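Local coordinates for phosphatidylglycerol lysyltransferase C-terminal domain-containing protein (Bacteroides thetaiotaomicron, PDB 2HQY) that is of unknown function but binds coenzyme A and is probably a transferase related to the phosphatidylglycerol lysyltransferases, at residues T158-P162 with D163-E167; K5-T8 with L9-D13. One frame throughout, in Å; residues are numbered along the deposited sequence.

Contact 1 of 2, residues T158-P162 with D163-E167; sequences TPITP and DRIQE
R164 reaches back along the strand end to P159, where its NH2 gives a hydrogen bond of 3.2 Å to P159 O, bent to 144° and with the acceptor tilted out of the guanidinium plane. CG lies beside the backbone N (chi1 -63°) and the chain runs extended to NE, which carries the guanidinium past T161 to T158. On the way CG brushes T161 OG1 at 3.4 Å. In one of the two conformers of T158, CG2 sits over the centre of one guanidinium face, a contact that holds for that conformer. Were this arginine an alanine, P159 O would probably lose this donor, and T158 and T161 the long side chain that covers them.

Beyond T161 the backbone turns sharply. R164 N bonds to T161 O at 2.9 Å, and the next step, I165 N to P162 O at 3.3 Å, is weak. The tight part is apolar: in one of the two conformers of I165, its CD1 meets I160 CG2 at 3.6 Å with the two side chains crossing at about a right angle, and both isoleucines also rest on F201 of helix 201-204.

The other side is looser and wetter. P162 and D163 are exposed; a water donates to P162 O at 2.9 Å and accepts from Q166 N at 3.0 Å, bridging the turn. D163 OD1 forms a salt bridge with K88 of the second subunit.

The whole is a strand-to-helix turn, from strand 156-159, which pairs with strand 207-213, into helix 165-179. The order, with two long helices before the antiparallel return strand, is consistent with the first strand and first helix of a GNAT acetyltransferase fold.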
loop_
_atom_site.group_PDB
_atom_site.type_symbol
_atom_site.label_atom_id
_atom_site.label_comp_id
_atom_site.label_asym_id
_atom_site.label_seq_id
_atom_site.Cartn_x
_atom_site.Cartn_y
_atom_site.Cartn_z
ATOM N N THR A 158 9.142 -29.199 -5.360
ATOM C CA THR A 158 10.341 -28.399 -5.169
ATOM C C THR A 158 10.073 -27.265 -4.180
ATOM O O THR A 158 8.944 -26.718 -4.166
ATOM C CB THR A 158 10.824 -27.762 -6.496
ATOM O OG1 THR A 158 9.710 -27.165 -7.175
ATOM C CG2 THR A 158 11.506 -28.792 -7.406
ATOM N N PRO A 159 11.100 -26.876 -3.385
ATOM C CA PRO A 159 10.977 -25.668 -2.589
ATOM C C PRO A 159 10.887 -24.452 -3.513
ATOM O O PRO A 159 11.351 -24.501 -4.668
ATOM C CB PRO A 159 12.291 -25.621 -1.790
ATOM C CG PRO A 159 12.838 -27.021 -1.864
ATOM C CD PRO A 159 12.413 -27.539 -3.179
ATOM N N ILE A 160 10.276 -23.387 -3.031
ATOM C CA ILE A 160 10.324 -22.128 -3.765
ATOM C C ILE A 160 11.737 -21.546 -3.631
ATOM O O ILE A 160 12.247 -21.367 -2.521
ATOM C CB ILE A 160 9.257 -21.095 -3.303
ATOM C CG1 ILE A 160 7.834 -21.594 -3.653
ATOM C CG2 ILE A 160 9.510 -19.751 -3.990
ATOM C CD1 ILE A 160 6.698 -20.705 -3.127
ATOM N N THR A 161 12.387 -21.341 -4.777
ATOM C CA THR A 161 13.709 -20.724 -4.835
ATOM C C THR A 161 13.548 -19.480 -5.699
ATOM O O THR A 161 12.510 -19.324 -6.404
ATOM C CB THR A 161 14.740 -21.650 -5.524
ATOM O OG1 THR A 161 14.199 -22.055 -6.782
ATOM C CG2 THR A 161 15.028 -22.874 -4.662
ATOM N N PRO A 162 14.554 -18.582 -5.666
ATOM C CA PRO A 162 14.482 -17.374 -6.500
ATOM C C PRO A 162 14.174 -17.628 -7.959
ATOM O O PRO A 162 13.348 -16.913 -8.508
ATOM C CB PRO A 162 15.872 -16.723 -6.298
ATOM C CG PRO A 162 16.184 -17.073 -4.861
ATOM C CD PRO A 162 15.758 -18.549 -4.802
ATOM N N ASP A 163 14.778 -18.649 -8.573
ATOM C CA ASP A 163 14.527 -18.911 -9.992
ATOM C C ASP A 163 13.132 -19.458 -10.290
ATOM O O ASP A 163 12.705 -19.473 -11.449
ATOM C CB ASP A 163 15.560 -19.882 -10.577
ATOM C CG ASP A 163 15.513 -19.924 -12.111
ATOM O OD1 ASP A 163 15.421 -18.831 -12.774
ATOM O OD2 ASP A 163 15.545 -21.054 -12.667
ATOM N N ARG A 164 12.435 -19.901 -9.240
ATOM C CA ARG A 164 11.104 -20.481 -9.376
ATOM C C ARG A 164 9.967 -19.538 -8.963
ATOM O O ARG A 164 8.793 -19.936 -9.004
ATOM C CB ARG A 164 11.014 -21.806 -8.605
ATOM C CG ARG A 164 11.962 -22.896 -9.134
ATOM C CD ARG A 164 11.707 -24.234 -8.425
ATOM N NE ARG A 164 12.686 -25.240 -8.837
ATOM C CZ ARG A 164 13.595 -25.787 -8.025
ATOM N NH1 ARG A 164 14.428 -26.695 -8.516
ATOM N NH2 ARG A 164 13.667 -25.471 -6.727
ATOM N N ILE A 165 10.302 -18.298 -8.602
ATOM C CA ILE A 165 9.281 -17.306 -8.250
ATOM C C ILE A 165 8.385 -17.031 -9.453
ATOM O O ILE A 165 7.140 -16.965 -9.320
ATOM C CB ILE A 165 9.917 -15.980 -7.741
ATOM C CG1 ILE A 165 10.845 -16.230 -6.532
ATOM C CG2 ILE A 165 8.829 -14.940 -7.423
ATOM C CD1 ILE A 165 10.132 -16.402 -5.167
ATOM N N GLN A 166 9.007 -16.891 -10.632
ATOM C CA GLN A 166 8.222 -16.584 -11.835
ATOM C C GLN A 166 7.128 -17.638 -12.142
ATOM O O GLN A 166 5.997 -17.280 -12.574
ATOM C CB GLN A 166 9.111 -16.311 -13.057
ATOM C CG GLN A 166 8.325 -15.764 -14.249
ATOM C CD GLN A 166 7.651 -14.433 -13.922
ATOM O OE1 GLN A 166 8.309 -13.508 -13.469
ATOM N NE2 GLN A 166 6.336 -14.335 -14.173
ATOM N N GLU A 167 7.430 -18.922 -11.959
ATOM C CA GLU A 167 6.372 -19.895 -12.280
ATOM C C GLU A 167 5.203 -19.803 -11.288
ATOM O O GLU A 167 4.037 -20.039 -11.659
ATOM C CB GLU A 167 6.897 -21.322 -12.448
ATOM C CG GLU A 167 7.594 -21.903 -11.279
ATOM C CD GLU A 167 7.988 -23.357 -11.531
ATOM O OE1 GLU A 167 7.691 -23.905 -12.608
ATOM O OE2 GLU A 167 8.612 -23.947 -10.654
HETATM O O HOH W 1 11.917 -16.288 -10.901
#

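Contact 2 of 2, residues K5-T8 with L9-D13; sequences KDIT and LADRD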
loop_
_atom_site.group_PDB
_atom_site.type_symbol
_atom_site.label_atom_id
_atom_site.label_comp_id
_atom_site.label_asym_id
_atom_site.label_seq_id
_atom_site.Cartn_x
_atom_site.Cartn_y
_atom_site.Cartn_z
ATOM N N LYS A 5 5.018 4.258 12.651
ATOM C CA LYS A 5 5.681 4.235 11.368
ATOM C C LYS A 5 5.124 3.153 10.477
ATOM O O LYS A 5 4.677 2.109 10.958
ATOM C CB LYS A 5 7.184 4.065 11.531
ATOM C CG LYS A 5 7.635 3.059 12.534
ATOM C CD LYS A 5 8.843 3.632 13.287
ATOM N N ASP A 6 5.167 3.411 9.177
ATOM C CA ASP A 6 4.734 2.413 8.196
ATOM C C ASP A 6 5.561 1.145 8.337
ATOM O O ASP A 6 6.789 1.186 8.423
ATOM C CB ASP A 6 4.884 2.946 6.771
ATOM C CG ASP A 6 4.122 4.214 6.537
ATOM O OD1 ASP A 6 3.177 4.529 7.306
ATOM O OD2 ASP A 6 4.499 4.920 5.576
ATOM N N ILE A 7 4.898 -0.006 8.313
ATOM C CA ILE A 7 5.629 -1.259 8.366
ATOM C C ILE A 7 6.390 -1.485 7.042
ATOM O O ILE A 7 5.892 -1.155 5.967
ATOM C CB ILE A 7 4.691 -2.443 8.677
ATOM C CG1 ILE A 7 5.553 -3.656 9.102
ATOM C CG2 ILE A 7 3.717 -2.688 7.490
ATOM C CD1 ILE A 7 4.812 -4.897 9.568
ATOM N N THR A 8 7.606 -2.016 7.140
ATOM C CA THR A 8 8.409 -2.350 5.951
ATOM C C THR A 8 9.182 -3.649 6.137
ATOM O O THR A 8 9.381 -4.105 7.263
ATOM C CB THR A 8 9.432 -1.230 5.585
ATOM O OG1 THR A 8 10.483 -1.167 6.562
ATOM C CG2 THR A 8 8.790 0.093 5.502
ATOM N N LEU A 9 9.671 -4.206 5.020
ATOM C CA LEU A 9 10.617 -5.343 5.054
ATOM C C LEU A 9 11.740 -5.217 6.080
ATOM O O LEU A 9 12.131 -6.207 6.700
ATOM C CB LEU A 9 11.308 -5.481 3.703
ATOM C CG LEU A 9 10.405 -5.685 2.509
ATOM C CD1 LEU A 9 11.231 -5.736 1.183
ATOM C CD2 LEU A 9 9.640 -6.996 2.726
ATOM N N ALA A 10 12.266 -4.005 6.233
ATOM C CA ALA A 10 13.424 -3.757 7.092
ATOM C C ALA A 10 13.114 -3.959 8.570
ATOM O O ALA A 10 14.013 -4.053 9.400
ATOM C CB ALA A 10 13.977 -2.345 6.835
ATOM N N ASP A 11 11.829 -4.041 8.901
ATOM C CA ASP A 11 11.391 -4.113 10.296
ATOM C C ASP A 11 11.231 -5.541 10.800
ATOM O O ASP A 11 10.712 -5.756 11.898
ATOM C CB ASP A 11 10.074 -3.346 10.475
ATOM C CG ASP A 11 10.221 -1.885 10.129
ATOM O OD1 ASP A 11 11.157 -1.221 10.642
ATOM O OD2 ASP A 11 9.407 -1.407 9.329
ATOM N N ARG A 12 11.662 -6.504 9.995
ATOM C CA ARG A 12 11.528 -7.912 10.335
ATOM C C ARG A 12 12.077 -8.244 11.730
ATOM O O ARG A 12 11.360 -8.821 12.550
ATOM C CB ARG A 12 12.220 -8.763 9.281
ATOM C CG ARG A 12 12.034 -10.225 9.528
ATOM C CD ARG A 12 12.570 -10.973 8.328
ATOM N NE ARG A 12 13.036 -12.303 8.640
ATOM C CZ ARG A 12 13.742 -13.051 7.801
ATOM N NH1 ARG A 12 14.072 -12.567 6.598
ATOM N NH2 ARG A 12 14.124 -14.282 8.169
ATOM N N ASP A 13 13.327 -7.864 12.000
ATOM C CA ASP A 13 13.970 -8.188 13.296
ATOM C C ASP A 13 13.232 -7.561 14.466
ATOM O O ASP A 13 13.048 -8.199 15.513
ATOM C CB ASP A 13 15.443 -7.757 13.313
ATOM C CG ASP A 13 16.335 -8.603 12.391
ATOM O OD1 ASP A 13 15.893 -9.648 11.858
ATOM O OD2 ASP A 13 17.510 -8.216 12.193
HETATM O O HOH W 2 9.334 1.451 9.206
#
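D11 curls back on T8, three residues earlier, and its side chain can be followed atom by atom. CB passes T8 O at 3.4 Å. CG, beside the backbone N of D11 (chi1 -61°), comes 3.6 Å from T8 OG1 and brings the carboxylate to the backbone N-H and hydroxyl of T8. At the tip OD2 does the work: it accepts T8 N at 2.9 Å on its anti lone pair, the side away from OD1, while T8 OG1 donates to it at 3.0 Å from well above the carboxylate plane. Water 2 adds a third donor to OD2 and also gives a hydrogen bond of 2.7 Å to D6 O, tying the aspartate to the strand end.

The backbone answers in the reverse direction, D11 N bonding to T8 O at 2.9 Å across the 3-10 turn 9-11. T8 OG1 is shared as well: A10 N points to it in a weak bond of 3.4 Å, the closure of an ST turn. Next to this, L9 leans on A203 and L204, and its N meets D6 of the second subunit, so the turn lies at the dimer interface.

Two protein donors and a water converging on one oxygen are consistent with a charged carboxylate; its acceptance of both the N-H and the hydroxyl of T8 is likely to fix the rotation of each side chain where the chain enters helix 12-19.

Overall arrangement
The two contacts are the same kind of event, a strand end turning into a helix, set 24 Å apart between centres and about 12 Å at the nearest atoms, so they do not touch. Helix 201-204 links them: both turns lean on it, and just past the turn of contact 2 the side chain of R12 adds a hydrogen bond from NH1 to A203 O. Both also reach the second subunit. Neither turn forms part of the coenzyme A pocket, but helix 165-179, which contact 1 starts, carries the pocket residues W175 and N179 further along.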